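Local coordinates for protein cellulase (Uncultured bacterium, PDB 6XSO) that probably hydrolyses beta-1,4-linked glycans such as cellulose and xylan, as a broad-specificity endoglucanase of glycoside hydrolase family 5, at residues A[80-85]-A[120-125]. Numbering follows the deposited sequence.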
loop_
_atom_site.group_PDB
_atom_site.type_symbol
_atom_site.label_atom_id
_atom_site.label_comp_id
_atom_site.label_asym_id
_atom_site.label_seq_id
_atom_site.Cartn_x
_atom_site.Cartn_y
_atom_site.Cartn_z
ATOM N N ARG A 80 -4.810 -3.538 4.334
ATOM C CA ARG A 80 -4.600 -2.347 3.522
ATOM C C ARG A 80 -5.894 -2.067 2.765
ATOM O O ARG A 80 -6.442 -2.963 2.108
ATOM C CB ARG A 80 -3.432 -2.525 2.546
ATOM C CG ARG A 80 -3.171 -1.310 1.608
ATOM C CD ARG A 80 -1.808 -1.414 1.068
ATOM N NE ARG A 80 -1.315 -0.425 0.114
ATOM C CZ ARG A 80 -1.262 -0.584 -1.207
ATOM N NH1 ARG A 80 -1.859 -1.612 -1.802
ATOM N NH2 ARG A 80 -0.654 0.332 -1.946
ATOM N N VAL A 81 -6.364 -0.824 2.854
ATOM C CA VAL A 81 -7.610 -0.366 2.241
ATOM C C VAL A 81 -7.196 0.682 1.211
ATOM O O VAL A 81 -7.145 1.881 1.525
ATOM C CB VAL A 81 -8.582 0.187 3.295
ATOM C CG1 VAL A 81 -9.841 0.743 2.630
ATOM C CG2 VAL A 81 -8.971 -0.925 4.286
ATOM N N PRO A 82 -6.867 0.281 -0.013
ATOM C CA PRO A 82 -6.537 1.275 -1.040
ATOM C C PRO A 82 -7.739 2.142 -1.366
ATOM O O PRO A 82 -8.869 1.664 -1.475
ATOM C CB PRO A 82 -6.142 0.434 -2.257
ATOM C CG PRO A 82 -6.117 -0.956 -1.822
ATOM C CD PRO A 82 -6.825 -1.096 -0.524
ATOM N N VAL A 83 -7.486 3.434 -1.562
ATOM C CA VAL A 83 -8.551 4.378 -1.878
ATOM C C VAL A 83 -8.098 5.252 -3.037
ATOM O O VAL A 83 -6.988 5.800 -3.006
ATOM C CB VAL A 83 -8.919 5.282 -0.680
ATOM C CG1 VAL A 83 -10.081 6.188 -1.027
ATOM C CG2 VAL A 83 -9.273 4.488 0.537
ATOM N N THR A 84 -8.972 5.423 -4.031
ATOM C CA THR A 84 -8.759 6.338 -5.148
ATOM C C THR A 84 -9.684 7.534 -4.986
ATOM O O THR A 84 -10.899 7.369 -4.820
ATOM C CB THR A 84 -8.991 5.633 -6.487
ATOM O OG1 THR A 84 -8.048 4.554 -6.619
ATOM C CG2 THR A 84 -8.849 6.626 -7.661
ATOM N N TRP A 85 -9.109 8.737 -5.046
ATOM C CA TRP A 85 -9.814 9.928 -4.604
ATOM C C TRP A 85 -10.301 10.855 -5.713
ATOM O O TRP A 85 -11.218 11.642 -5.463
ATOM C CB TRP A 85 -8.942 10.742 -3.626
ATOM C CG TRP A 85 -8.521 9.953 -2.423
ATOM C CD1 TRP A 85 -7.416 9.168 -2.312
ATOM C CD2 TRP A 85 -9.205 9.872 -1.157
ATOM N NE1 TRP A 85 -7.373 8.583 -1.063
ATOM C CE2 TRP A 85 -8.451 9.006 -0.334
ATOM C CE3 TRP A 85 -10.373 10.445 -0.642
ATOM C CZ2 TRP A 85 -8.807 8.723 0.974
ATOM C CZ3 TRP A 85 -10.743 10.132 0.662
ATOM C CH2 TRP A 85 -9.967 9.262 1.446
ATOM N N ASN A 120 -4.575 4.796 1.817
ATOM C CA ASN A 120 -3.594 5.435 0.939
ATOM C C ASN A 120 -4.281 6.343 -0.091
ATOM O O ASN A 120 -5.476 6.639 -0.013
ATOM C CB ASN A 120 -2.680 4.401 0.244
ATOM C CG ASN A 120 -3.371 3.681 -0.912
ATOM O OD1 ASN A 120 -4.581 3.789 -1.094
ATOM N ND2 ASN A 120 -2.598 2.945 -1.698
ATOM N N VAL A 121 -3.482 6.774 -1.062
ATOM C CA VAL A 121 -3.904 7.478 -2.271
ATOM C C VAL A 121 -3.448 6.566 -3.414
ATOM O O VAL A 121 -2.238 6.382 -3.614
ATOM C CB VAL A 121 -3.269 8.874 -2.339
ATOM C CG1 VAL A 121 -3.447 9.513 -3.710
ATOM C CG2 VAL A 121 -3.860 9.791 -1.251
ATOM N N HIS A 122 -4.407 5.948 -4.130
ATOM C CA HIS A 122 -4.114 4.753 -4.921
ATOM C C HIS A 122 -4.081 5.086 -6.388
ATOM O O HIS A 122 -3.018 5.427 -6.932
ATOM C CB HIS A 122 -5.068 3.620 -4.511
ATOM C CG HIS A 122 -4.578 2.266 -4.895
ATOM N ND1 HIS A 122 -3.654 1.579 -4.140
ATOM C CD2 HIS A 122 -4.824 1.492 -5.980
ATOM C CE1 HIS A 122 -3.386 0.421 -4.708
ATOM N NE2 HIS A 122 -4.102 0.326 -5.814
ATOM N N HIS A 123 -5.193 4.953 -7.140
ATOM C CA HIS A 123 -5.149 5.162 -8.588
ATOM C C HIS A 123 -5.220 6.620 -8.990
ATOM O O HIS A 123 -5.438 6.936 -10.162
ATOM C CB HIS A 123 -6.202 4.331 -9.312
ATOM C CG HIS A 123 -5.919 2.869 -9.273
ATOM N ND1 HIS A 123 -4.677 2.342 -9.565
ATOM C CD2 HIS A 123 -6.716 1.818 -8.974
ATOM C CE1 HIS A 123 -4.724 1.026 -9.450
ATOM N NE2 HIS A 123 -5.954 0.680 -9.105
ATOM N N ASP A 124 -5.006 7.501 -8.018
ATOM C CA ASP A 124 -4.518 8.845 -8.326
ATOM C C ASP A 124 -3.118 8.820 -8.906
ATOM O O ASP A 124 -2.718 9.804 -9.551
ATOM C CB ASP A 124 -4.594 9.625 -7.020
ATOM C CG ASP A 124 -6.008 9.615 -6.432
ATOM O OD1 ASP A 124 -6.850 10.396 -6.938
ATOM O OD2 ASP A 124 -6.268 8.796 -5.510
ATOM N N THR A 125 -2.385 7.725 -8.694
ATOM C CA THR A 125 -1.130 7.404 -9.355
ATOM C C THR A 125 -1.359 6.279 -10.358
ATOM O O THR A 125 -2.385 5.585 -10.339
ATOM C CB THR A 125 -0.068 6.909 -8.363
ATOM O OG1 THR A 125 -0.452 5.623 -7.843
ATOM C CG2 THR A 125 0.165 7.875 -7.224
#
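V83 N donates to N120 OD1 (3.0 Å), almost in line with the amide C=O. N120 CG sits between its own backbone N and carbonyl carbon (chi1 76°), a turn that brings the amide back to 80-85. Its other end, ND2, gives a nearly straight bond (174°) to H122 ND1, 3.0 Å away and in the plane of both groups, and a second hydrogen bond to E171. An amide suits this place because it accepts on one side and donates on the other; an alanine here would probably leave V83 N without its acceptor and the H122 ring freer to turn. P82 CB lies over one face of that ring, 3.6 Å from its centroid, a CH-pi contact suited to the compact, flat-sided pyrrolidine. Beyond it H122 N meets V83 O (2.8 Å) in a rather bent bond. The T84 hydroxyl can serve two partners, taking the N-H of H123 at OG1 (2.9 Å) and bonding to D40 O. W85 N reaches the syn lone pair of D124 OD2 (2.9 Å), while W135 holds OD1, so both aspartate oxygens are used. Tryptophan adds to its broad apolar ring an N-H, and NE1 meets N120 O within the ring and carbonyl planes (2.9 Å). R80, whose guanidinium can meet several partners, passes N120 and H122 to salt-bridge E171 and E308, at or near the C-terminal ends of strands 168-171 and 304-309. The contact links the loops following adjacent parallel strands 78-81 and 116-119 at the TIM barrel's C-terminal end, where family 5 active sites lie, with W85 packed against helices 97-111 and 140-161.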